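Local coordinates for DUF6844 domain-containing protein (Francisella tularensis subsp. tularensis, PDB 4QVR) that is of unknown function, carries an uncharacterised DUF6844 domain and, having a signal sequence, is probably exported from the cytoplasm, at residues S93-L98 against S120-A125; N99-N104 against K255-E260; N110-D113 against Y117-S120. One frame throughout, in Å; residues are numbered along the deposited sequence. Where two conformers were deposited one is given.

Interaction 1 of 3, residues S93-L98 against S120-A125; sequences SAEEIL and SAIGTA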
ATOM      1  N   SER A  93     -13.406  10.999  16.407  1.00 45.70           N
ATOM      2  CA  SER A  93     -12.003  10.730  16.527  1.00 47.24           C
ATOM      3  C   SER A  93     -11.433  10.697  15.102  1.00 46.30           C
ATOM      4  O   SER A  93     -12.181  10.583  14.093  1.00 44.05           O
ATOM      5  CB  SER A  93     -11.792   9.354  17.156  1.00 49.19           C
ATOM      6  OG  SER A  93     -12.327   8.351  16.297  1.00 47.51           O
ATOM      7  N   ALA A  94     -10.121  10.778  15.006  1.00 46.87           N
ATOM      8  CA  ALA A  94      -9.440  10.696  13.720  1.00 45.62           C
ATOM      9  C   ALA A  94      -9.868   9.440  12.942  1.00 44.39           C
ATOM     10  O   ALA A  94     -10.053   9.467  11.721  1.00 41.55           O
ATOM     11  CB  ALA A  94      -7.934  10.660  13.952  1.00 47.92           C
ATOM     12  N   GLU A  95     -10.001   8.332  13.648  1.00 46.20           N
ATOM     13  CA  GLU A  95     -10.355   7.085  13.014  1.00 48.00           C
ATOM     14  C   GLU A  95     -11.786   7.100  12.421  1.00 44.56           C
ATOM     15  O   GLU A  95     -12.045   6.499  11.405  1.00 41.85           O
ATOM     16  CB  GLU A  95     -10.197   5.961  14.039  1.00 54.43           C
ATOM     17  CG  GLU A  95     -10.318   4.570  13.458  1.00 59.94           C
ATOM     18  CD  GLU A  95      -9.748   3.493  14.364  1.00 67.96           C
ATOM     19  OE1 GLU A  95      -9.917   3.581  15.611  1.00 75.56           O
ATOM     20  OE2 GLU A  95      -9.136   2.548  13.815  1.00 74.50           O
ATOM     21  N   GLU A  96     -12.710   7.764  13.110  1.00 45.10           N
ATOM     22  CA  GLU A  96     -14.083   7.880  12.670  1.00 43.58           C
ATOM     23  C   GLU A  96     -14.186   8.858  11.502  1.00 40.60           C
ATOM     24  O   GLU A  96     -14.950   8.629  10.578  1.00 41.19           O
ATOM     25  CB  GLU A  96     -14.957   8.309  13.844  1.00 47.25           C
ATOM     26  CG  GLU A  96     -15.052   7.234  14.939  1.00 50.87           C
ATOM     27  CD  GLU A  96     -15.537   7.781  16.293  1.00 54.47           C
ATOM     28  OE1 GLU A  96     -15.317   8.976  16.578  1.00 56.50           O
ATOM     29  OE2 GLU A  96     -16.120   7.005  17.095  1.00 59.67           O
ATOM     30  N   ILE A  97     -13.408   9.934  11.521  1.00 39.52           N
ATOM     31  CA  ILE A  97     -13.415  10.885  10.429  1.00 37.16           C
ATOM     32  C   ILE A  97     -12.936  10.158   9.183  1.00 37.40           C
ATOM     33  O   ILE A  97     -13.606  10.162   8.154  1.00 36.04           O
ATOM     34  CB  ILE A  97     -12.498  12.060  10.707  1.00 38.71           C
ATOM     35  CG1 ILE A  97     -13.029  12.897  11.878  1.00 40.96           C
ATOM     36  CG2 ILE A  97     -12.404  12.962   9.484  1.00 38.52           C
ATOM     37  CD1 ILE A  97     -12.003  13.866  12.441  1.00 43.80           C
ATOM     38  N   LEU A  98     -11.794   9.475   9.286  1.00 38.23           N
ATOM     39  CA  LEU A  98     -11.238   8.752   8.138  1.00 36.07           C
ATOM     40  C   LEU A  98     -12.135   7.619   7.598  1.00 37.67           C
ATOM     41  O   LEU A  98     -12.244   7.440   6.374  1.00 35.82           O
ATOM     42  CB  LEU A  98      -9.859   8.226   8.473  1.00 37.99           C
ATOM     43  CG  LEU A  98      -8.792   9.304   8.572  1.00 38.34           C
ATOM     44  CD1 LEU A  98      -7.512   8.712   9.073  1.00 41.20           C
ATOM     45  CD2 LEU A  98      -8.560   9.938   7.230  1.00 37.73           C
ATOM     46  N   SER A 120      -9.924  -0.670   2.879  1.00 36.09           N
ATOM     47  CA  SER A 120      -9.482   0.582   3.451  1.00 39.45           C
ATOM     48  C   SER A 120      -8.766   0.322   4.799  1.00 36.32           C
ATOM     49  O   SER A 120      -9.054  -0.673   5.487  1.00 35.29           O
ATOM     50  CB  SER A 120     -10.665   1.535   3.588  1.00 38.05           C
ATOM     51  OG  SER A 120     -11.634   1.025   4.453  1.00 43.92           O
ATOM     52  N   ALA A 121      -7.796   1.176   5.131  1.00 34.20           N
ATOM     53  CA  ALA A 121      -7.034   1.065   6.388  1.00 31.69           C
ATOM     54  C   ALA A 121      -6.495   2.403   6.818  1.00 32.53           C
ATOM     55  O   ALA A 121      -6.321   3.312   6.045  1.00 34.76           O
ATOM     56  CB  ALA A 121      -5.884   0.076   6.268  1.00 30.86           C
ATOM     57  N   ILE A 122      -6.241   2.506   8.104  1.00 35.37           N
ATOM     58  CA  ILE A 122      -5.787   3.720   8.689  1.00 35.78           C
ATOM     59  C   ILE A 122      -4.519   3.446   9.435  1.00 35.62           C
ATOM     60  O   ILE A 122      -4.339   2.360   9.930  1.00 34.79           O
ATOM     61  CB  ILE A 122      -6.851   4.166   9.689  1.00 38.87           C
ATOM     62  CG1 ILE A 122      -8.083   4.630   8.934  1.00 39.95           C
ATOM     63  CG2 ILE A 122      -6.330   5.234  10.662  1.00 42.05           C
ATOM     64  CD1 ILE A 122      -9.257   4.902   9.854  1.00 45.32           C
ATOM     65  N   GLY A 123      -3.648   4.442   9.496  1.00 36.61           N
ATOM     66  CA  GLY A 123      -2.434   4.383  10.287  1.00 36.57           C
ATOM     67  C   GLY A 123      -2.336   5.754  10.952  1.00 38.95           C
ATOM     68  O   GLY A 123      -2.882   6.738  10.407  1.00 37.46           O
ATOM     69  N   THR A 124      -1.714   5.809  12.142  0.50 38.84           N
ATOM     70  CA  THR A 124      -1.518   7.058  12.908  0.50 40.68           C
ATOM     71  C   THR A 124      -0.129   7.125  13.559  0.50 38.89           C
ATOM     72  O   THR A 124       0.446   6.115  13.924  0.50 39.85           O
ATOM     73  CB  THR A 124      -2.551   7.226  14.041  0.50 44.36           C
ATOM     74  OG1 THR A 124      -2.352   6.214  15.045  0.50 45.64           O
ATOM     75  CG2 THR A 124      -3.963   7.137  13.484  0.50 46.19           C
ATOM     76  N   ALA A 125       0.376   8.336  13.743  1.00 38.70           N
ATOM     77  CA  ALA A 125       1.692   8.553  14.323  1.00 41.65           C
ATOM     78  C   ALA A 125       1.601   9.812  15.104  1.00 41.71           C
ATOM     79  O   ALA A 125       0.792  10.664  14.763  1.00 39.90           O
ATOM     80  CB  ALA A 125       2.740   8.702  13.246  1.00 42.13           C
TER
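Ile122, on strand 117-126, pushes its CD1 methyl against the first turns of helix 94-108, between Glu95 and Leu98. The tight part of the contact lies on the Leu98 side: Leu98 CB stands 3.6 Å from Ile122 CD1, and at the end of the leucine Leu98 CD1 lies 4.0 Å from Ile122 CG2, so the leucine meets both branches of the isoleucine. Ile122 can present both because its CG1 lies beside the backbone N (chi1 -71°) and runs on extended to CD1, which leaves CG2 beside the carbonyl carbon. The same CD1 also rests 3.6 Å from the carbonyl oxygen Glu95 O, which places the methyl against helix backbone as well as side chain.

Toward solvent the contact thins. Glu95 contributes little more than its aliphatic stem, with CG 3.8 Å from Ile122 CD1; CG is anti to the backbone N (chi1 -171°) and the chain continues extended, leaving the carboxylate on the exposed flank. Inward, by contrast, Leu98 is buried and continues onto Phe257 and Val259 of strand 251-261.

The helix start is fixed within its own segment. Ser93 N donates to Glu96 OE1 over 2.8 Å in a nearly straight bond (175°), reaching the anti side of the carboxylate, and Glu96 N donates in return to Ser93 OG at 3.3 Å. This reciprocal pair is a capping box at the N-terminus of a helix packed on an antiparallel sheet, an alpha/beta layer arrangement.

Interaction 2 of 3, residues N99-N104 against K255-E260; sequences NDVMEN and KTFVVE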
ATOM      1  N   ASN A  99     -12.712   6.813   8.492  1.00 38.82           N
ATOM      2  CA  ASN A  99     -13.642   5.783   8.068  1.00 39.40           C
ATOM      3  C   ASN A  99     -14.824   6.394   7.326  1.00 40.12           C
ATOM      4  O   ASN A  99     -15.268   5.840   6.330  1.00 40.39           O
ATOM      5  CB  ASN A  99     -14.142   4.952   9.253  1.00 41.27           C
ATOM      6  CG  ASN A  99     -13.093   3.960   9.742  1.00 45.58           C
ATOM      7  OD1 ASN A  99     -12.845   3.854  10.936  1.00 46.76           O
ATOM      8  ND2 ASN A  99     -12.438   3.249   8.800  1.00 45.67           N
ATOM      9  N   ASP A 100     -15.354   7.515   7.812  1.00 42.11           N
ATOM     10  CA  ASP A 100     -16.492   8.146   7.141  1.00 43.50           C
ATOM     11  C   ASP A 100     -16.115   8.619   5.758  1.00 41.02           C
ATOM     12  O   ASP A 100     -16.805   8.294   4.792  1.00 42.49           O
ATOM     13  CB  ASP A 100     -17.065   9.309   7.933  1.00 46.77           C
ATOM     14  CG  ASP A 100     -17.791   8.866   9.193  1.00 53.64           C
ATOM     15  OD1 ASP A 100     -18.156   7.671   9.318  1.00 59.90           O
ATOM     16  OD2 ASP A 100     -18.029   9.737  10.060  1.00 56.90           O
ATOM     17  N   VAL A 101     -15.021   9.359   5.641  0.50 40.73           N
ATOM     18  CA  VAL A 101     -14.624   9.863   4.337  0.50 42.35           C
ATOM     19  C   VAL A 101     -14.218   8.730   3.381  0.50 41.98           C
ATOM     20  O   VAL A 101     -14.463   8.822   2.190  0.50 40.64           O
ATOM     21  CB  VAL A 101     -13.518  10.926   4.415  0.50 42.19           C
ATOM     22  CG1 VAL A 101     -13.973  12.097   5.273  0.50 43.91           C
ATOM     23  CG2 VAL A 101     -12.249  10.335   4.962  0.50 43.25           C
HETATM   24  N   MSE A 102     -13.618   7.662   3.889  1.00 35.86           N
HETATM   25  CA  MSE A 102     -13.256   6.562   2.989  1.00 38.47           C
HETATM   26  C   MSE A 102     -14.482   5.797   2.552  1.00 38.55           C
HETATM   27  O   MSE A 102     -14.575   5.474   1.389  1.00 37.60           O
HETATM   28  CB  MSE A 102     -12.174   5.651   3.521  1.00 38.60           C
HETATM   29  CG  MSE A 102     -10.888   6.447   3.671  1.00 38.89           C
HETATM   30 SE   MSE A 102      -9.556   5.184   4.355  1.00 41.46          SE
HETATM   31  CE  MSE A 102     -10.197   4.539   6.086  1.00 36.54           C
ATOM     32  N   GLU A 103     -15.401   5.479   3.464  1.00 40.33           N
ATOM     33  CA  GLU A 103     -16.652   4.770   3.105  1.00 46.59           C
ATOM     34  C   GLU A 103     -17.445   5.562   2.037  1.00 45.79           C
ATOM     35  O   GLU A 103     -17.928   5.005   1.078  1.00 45.73           O
ATOM     36  CB  GLU A 103     -17.571   4.590   4.320  1.00 53.58           C
ATOM     37  CG  GLU A 103     -17.056   3.724   5.466  1.00 68.20           C
ATOM     38  CD  GLU A 103     -17.101   2.228   5.208  1.00 83.41           C
ATOM     39  OE1 GLU A 103     -17.044   1.808   4.026  1.00 92.07           O
ATOM     40  OE2 GLU A 103     -17.173   1.467   6.214  1.00 98.77           O
ATOM     41  N   ASN A 104     -17.595   6.858   2.251  1.00 44.98           N
ATOM     42  CA  ASN A 104     -18.224   7.733   1.293  1.00 46.00           C
ATOM     43  C   ASN A 104     -17.534   7.743  -0.053  1.00 47.04           C
ATOM     44  O   ASN A 104     -18.185   7.757  -1.114  1.00 46.17           O
ATOM     45  CB  ASN A 104     -18.263   9.131   1.839  1.00 50.50           C
ATOM     46  CG  ASN A 104     -19.357   9.314   2.870  1.00 61.33           C
ATOM     47  OD1 ASN A 104     -20.291   8.500   2.968  1.00 63.36           O
ATOM     48  ND2 ASN A 104     -19.280  10.408   3.617  1.00 65.19           N
ATOM     49  N   LYS A 255      -6.651   6.213  -3.507  1.00 35.63           N
ATOM     50  CA  LYS A 255      -6.940   7.448  -2.858  1.00 35.26           C
ATOM     51  C   LYS A 255      -6.428   7.406  -1.425  1.00 34.22           C
ATOM     52  O   LYS A 255      -6.540   6.384  -0.746  1.00 34.15           O
ATOM     53  CB  LYS A 255      -8.463   7.601  -2.804  1.00 41.54           C
ATOM     54  CG  LYS A 255      -8.974   8.935  -2.253  1.00 41.29           C
ATOM     55  CD  LYS A 255      -8.742  10.039  -3.273  1.00 43.76           C
ATOM     56  CE  LYS A 255      -8.931  11.407  -2.654  1.00 46.41           C
ATOM     57  NZ  LYS A 255      -8.535  12.460  -3.604  1.00 51.56           N
ATOM     58  N   THR A 256      -5.828   8.505  -0.965  1.00 33.04           N
ATOM     59  CA  THR A 256      -5.383   8.611   0.413  1.00 33.08           C
ATOM     60  C   THR A 256      -5.994   9.861   0.975  1.00 33.72           C
ATOM     61  O   THR A 256      -6.355  10.746   0.210  1.00 32.36           O
ATOM     62  CB  THR A 256      -3.874   8.699   0.549  1.00 34.62           C
ATOM     63  OG1 THR A 256      -3.369   9.675  -0.372  1.00 35.27           O
ATOM     64  CG2 THR A 256      -3.243   7.365   0.226  1.00 37.21           C
ATOM     65  N   PHE A 257      -6.083   9.923   2.307  1.00 32.14           N
ATOM     66  CA  PHE A 257      -6.650  11.050   3.045  1.00 34.18           C
ATOM     67  C   PHE A 257      -5.844  11.304   4.317  1.00 34.14           C
ATOM     68  O   PHE A 257      -5.328  10.361   4.922  1.00 31.39           O
ATOM     69  CB  PHE A 257      -8.072  10.733   3.531  1.00 37.13           C
ATOM     70  CG  PHE A 257      -9.053  10.472   2.432  1.00 39.05           C
ATOM     71  CD1 PHE A 257      -9.758  11.518   1.857  1.00 42.16           C
ATOM     72  CD2 PHE A 257      -9.307   9.186   2.010  1.00 39.19           C
ATOM     73  CE1 PHE A 257     -10.673  11.285   0.848  1.00 40.79           C
ATOM     74  CE2 PHE A 257     -10.218   8.949   1.009  1.00 40.07           C
ATOM     75  CZ  PHE A 257     -10.894   9.999   0.424  1.00 41.65           C
ATOM     76  N   VAL A 258      -5.750  12.561   4.730  1.00 33.96           N
ATOM     77  CA  VAL A 258      -4.995  12.892   5.940  1.00 36.61           C
ATOM     78  C   VAL A 258      -5.839  13.694   6.909  1.00 37.49           C
ATOM     79  O   VAL A 258      -6.621  14.538   6.499  1.00 36.82           O
ATOM     80  CB  VAL A 258      -3.699  13.676   5.636  1.00 39.53           C
ATOM     81  CG1 VAL A 258      -3.984  15.001   4.951  1.00 41.51           C
ATOM     82  CG2 VAL A 258      -2.912  13.915   6.915  1.00 43.79           C
ATOM     83  N   VAL A 259      -5.697  13.388   8.195  1.00 41.30           N
ATOM     84  CA  VAL A 259      -6.382  14.114   9.238  1.00 43.78           C
ATOM     85  C   VAL A 259      -5.420  14.362  10.417  1.00 43.39           C
ATOM     86  O   VAL A 259      -4.652  13.485  10.798  1.00 43.71           O
ATOM     87  CB  VAL A 259      -7.602  13.341   9.794  1.00 46.66           C
ATOM     88  CG1 VAL A 259      -8.305  14.152  10.886  1.00 50.14           C
ATOM     89  CG2 VAL A 259      -8.599  13.048   8.725  1.00 53.80           C
ATOM     90  N   GLU A 260      -5.465  15.556  10.974  1.00 46.28           N
ATOM     91  CA  GLU A 260      -4.701  15.865  12.180  1.00 54.26           C
ATOM     92  C   GLU A 260      -5.666  16.065  13.344  1.00 56.59           C
ATOM     93  O   GLU A 260      -6.591  16.902  13.277  1.00 54.09           O
ATOM     94  CB  GLU A 260      -3.850  17.116  12.022  1.00 58.13           C
ATOM     95  CG  GLU A 260      -2.801  17.042  10.934  1.00 60.79           C
ATOM     96  CD  GLU A 260      -1.940  18.288  10.917  1.00 67.82           C
ATOM     97  OE1 GLU A 260      -1.203  18.530  11.905  1.00 66.68           O
ATOM     98  OE2 GLU A 260      -1.995  19.012   9.902  1.00 76.11           O
TER
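Val101 and Met102, consecutive on helix 94-108, both bear on the ring of Phe257 from strand 251-261. In the conformer described here, Val101 sets its CG2 methyl over one ring face, 4.2 Å from the centroid and 16° off the ring normal, which meets the geometry of a CH-pi contact; the nearest ring atom is Phe257 CG, 4.1 Å from Val101 CG2. Met102, a selenomethionine here, comes in obliquely, its CG 3.6 Å from Phe257 CD2 and 3.7 Å from Phe257 CE2. Its CG sits beside the backbone N (chi1 -64°). The chain then runs extended through chi2, which takes the selenium away from the ring, and the bend at chi3 (-61°) turns the CE methyl toward strand 117-126.

The next shell explains the placement. Met102 goes on to pack against Ser120 of that strand and against Val270 of strand 264-273, so one side chain spans all three strands. The backbone of Phe257 is hydrogen-bonded to Gly268 in strand 264-273. On the other side of its strand, Thr256 and Val258 touch helix 134-159.

The contact itself is entirely apolar. Its setting is a three-stranded antiparallel sheet with helix 94-108 on one face and helix 134-159 on the other, a three-layer alpha/beta/alpha arrangement.

Interaction 3 of 3, residues N110-D113 against Y117-S120; sequences NLRD and YVGS
Leu111 and Arg112, in a short, weakly bonded helical turn, face Val118 near the start of strand 117-126, the backbones coming closest between Arg112 CA and Val118 CA at 6.1 Å. Asn110 stands just before them with positive phi (51°), closing the preceding helix, 94-108, in a Schellman motif. Asp113 N bonds back to Asn110 O at 3.0 Å and rounds off the turn.

Val118 is the centre of the contact. Its CG2 methyl, beside its own backbone N and anti to the carbonyl carbon (chi1 to CG1 -177°), lies against the outer surface of the turn, 3.5 Å from Leu111 O and 4.0 Å from Leu111 CB. The arrangement is a tight helix-to-strand connection: a terminated helix, a brief second turn and the edge strand of the three-stranded antiparallel sheet, folded back so that the turn rests on the strand it leads into. Leu111 turns inward as well, touching Tyr105, Ile254 and Val270.

Arg112 lies across the valine from the exposed side. Its CG is 3.8 Å from Val118 CG2, and in the conformer described here an extended chain from CG to NE carries the guanidinium over the strand, where Val118 CB sits over the middle of one guanidinium face, 3.9 Å from that plane. Arg112 NH1 is 3.1 Å and Arg112 NH2 3.2 Å from Val118 O. Tyr117, pointing away, packs edge-to-face with Tyr153 and Phe156 of helix 134-159.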
ATOM      1  N   ASN A 110     -18.756   3.969  -6.496  1.00 41.70           N
ATOM      2  CA  ASN A 110     -19.181   2.614  -6.863  1.00 41.90           C
ATOM      3  C   ASN A 110     -18.019   1.677  -7.088  1.00 42.10           C
ATOM      4  O   ASN A 110     -18.053   0.809  -7.976  1.00 41.01           O
ATOM      5  CB  ASN A 110     -20.018   2.706  -8.130  1.00 44.19           C
ATOM      6  CG  ASN A 110     -21.101   3.724  -7.996  1.00 44.49           C
ATOM      7  OD1 ASN A 110     -22.117   3.463  -7.361  1.00 45.29           O
ATOM      8  ND2 ASN A 110     -20.880   4.919  -8.566  1.00 43.92           N
ATOM      9  N   LEU A 111     -16.994   1.823  -6.244  1.00 41.29           N
ATOM     10  CA  LEU A 111     -15.798   1.060  -6.407  1.00 40.45           C
ATOM     11  C   LEU A 111     -15.988  -0.418  -6.258  1.00 42.08           C
ATOM     12  O   LEU A 111     -15.251  -1.176  -6.870  1.00 42.93           O
ATOM     13  CB  LEU A 111     -14.682   1.524  -5.451  1.00 39.37           C
ATOM     14  CG  LEU A 111     -14.212   2.952  -5.662  1.00 39.80           C
ATOM     15  CD1 LEU A 111     -13.083   3.242  -4.698  1.00 39.32           C
ATOM     16  CD2 LEU A 111     -13.771   3.204  -7.085  1.00 41.60           C
ATOM     17  N   ARG A 112     -16.939  -0.856  -5.443  0.50 42.31           N
ATOM     18  CA  ARG A 112     -17.136  -2.293  -5.278  0.50 45.32           C
ATOM     19  C   ARG A 112     -17.833  -2.946  -6.471  0.50 47.24           C
ATOM     20  O   ARG A 112     -17.847  -4.170  -6.589  0.50 48.87           O
ATOM     21  CB  ARG A 112     -17.834  -2.603  -3.963  0.50 45.42           C
ATOM     22  CG  ARG A 112     -16.921  -2.289  -2.782  0.50 45.28           C
ATOM     23  CD  ARG A 112     -17.561  -2.600  -1.434  0.50 46.88           C
ATOM     24  NE  ARG A 112     -16.759  -2.048  -0.349  0.50 46.04           N
ATOM     25  CZ  ARG A 112     -15.784  -2.700   0.263  0.50 43.94           C
ATOM     26  NH1 ARG A 112     -15.500  -3.952  -0.081  0.50 42.21           N
ATOM     27  NH2 ARG A 112     -15.109  -2.101   1.228  0.50 43.91           N
ATOM     28  N   ASP A 113     -18.416  -2.128  -7.345  1.00 48.65           N
ATOM     29  CA  ASP A 113     -19.030  -2.633  -8.590  1.00 49.95           C
ATOM     30  C   ASP A 113     -17.986  -2.601  -9.651  1.00 47.62           C
ATOM     31  O   ASP A 113     -18.118  -3.273 -10.650  1.00 51.12           O
ATOM     32  CB  ASP A 113     -20.177  -1.749  -9.028  1.00 55.88           C
ATOM     33  CG  ASP A 113     -21.350  -1.844  -8.111  1.00 60.96           C
ATOM     34  OD1 ASP A 113     -21.577  -2.952  -7.590  1.00 68.39           O
ATOM     35  OD2 ASP A 113     -22.057  -0.829  -7.926  1.00 65.37           O
ATOM     36  N   TYR A 117     -12.108  -6.452  -5.360  1.00 43.56           N
ATOM     37  CA  TYR A 117     -11.812  -6.243  -3.947  1.00 40.41           C
ATOM     38  C   TYR A 117     -11.525  -4.768  -3.705  1.00 38.28           C
ATOM     39  O   TYR A 117     -10.781  -4.147  -4.465  1.00 35.74           O
ATOM     40  CB  TYR A 117     -10.615  -7.103  -3.499  1.00 40.10           C
ATOM     41  CG  TYR A 117     -10.169  -6.863  -2.059  1.00 37.44           C
ATOM     42  CD1 TYR A 117      -9.328  -5.813  -1.753  1.00 37.22           C
ATOM     43  CD2 TYR A 117     -10.632  -7.648  -1.032  1.00 38.33           C
ATOM     44  CE1 TYR A 117      -8.945  -5.547  -0.451  1.00 35.59           C
ATOM     45  CE2 TYR A 117     -10.247  -7.412   0.280  1.00 40.50           C
ATOM     46  CZ  TYR A 117      -9.400  -6.367   0.560  1.00 36.97           C
ATOM     47  OH  TYR A 117      -9.013  -6.132   1.841  1.00 37.98           O
ATOM     48  N   VAL A 118     -12.120  -4.231  -2.643  1.00 37.13           N
ATOM     49  CA  VAL A 118     -11.880  -2.860  -2.224  1.00 36.79           C
ATOM     50  C   VAL A 118     -11.669  -2.903  -0.735  1.00 36.43           C
ATOM     51  O   VAL A 118     -12.465  -3.486   0.000  1.00 36.82           O
ATOM     52  CB  VAL A 118     -13.067  -1.921  -2.551  1.00 37.03           C
ATOM     53  CG1 VAL A 118     -12.743  -0.480  -2.150  1.00 37.22           C
ATOM     54  CG2 VAL A 118     -13.386  -1.956  -4.027  1.00 37.43           C
ATOM     55  N   GLY A 119     -10.609  -2.258  -0.281  1.00 38.29           N
ATOM     56  CA  GLY A 119     -10.284  -2.239   1.120  1.00 35.54           C
ATOM     57  C   GLY A 119      -9.879  -0.856   1.586  1.00 35.59           C
ATOM     58  O   GLY A 119      -9.568   0.039   0.801  1.00 34.16           O
ATOM     59  N   SER A 120      -9.924  -0.670   2.879  1.00 36.09           N
ATOM     60  CA  SER A 120      -9.482   0.582   3.451  1.00 39.45           C
ATOM     61  C   SER A 120      -8.766   0.322   4.799  1.00 36.32           C
ATOM     62  O   SER A 120      -9.054  -0.673   5.487  1.00 35.29           O
ATOM     63  CB  SER A 120     -10.665   1.535   3.588  1.00 38.05           C
ATOM     64  OG  SER A 120     -11.634   1.025   4.453  1.00 43.92           O
TER

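In the fold
After the N-terminal helix 67-78, helix 94-108 is the first element involved, its opening turns meeting strand 117-126 in interaction 1 and closing a short loop of 21 residues. Interaction 3 closes a tighter one, between turn 110-113 and the beginning of the same strand; the two contacts share Ser120 although their centres lie about 18 Å apart. Interaction 2 spans 150 residues, from the middle of the helix to strand 251-261. Its long loop encloses interaction 3 and crosses interaction 1, because 93-98 precedes 99-104 while 120-125 falls between 99-104 and 255-260. Helix 94-108 thus joins both outermost strands of the three-stranded sheet, and interactions 1 and 2 merge where Ile122 CG1 meets Met102 CE at 3.5 Å.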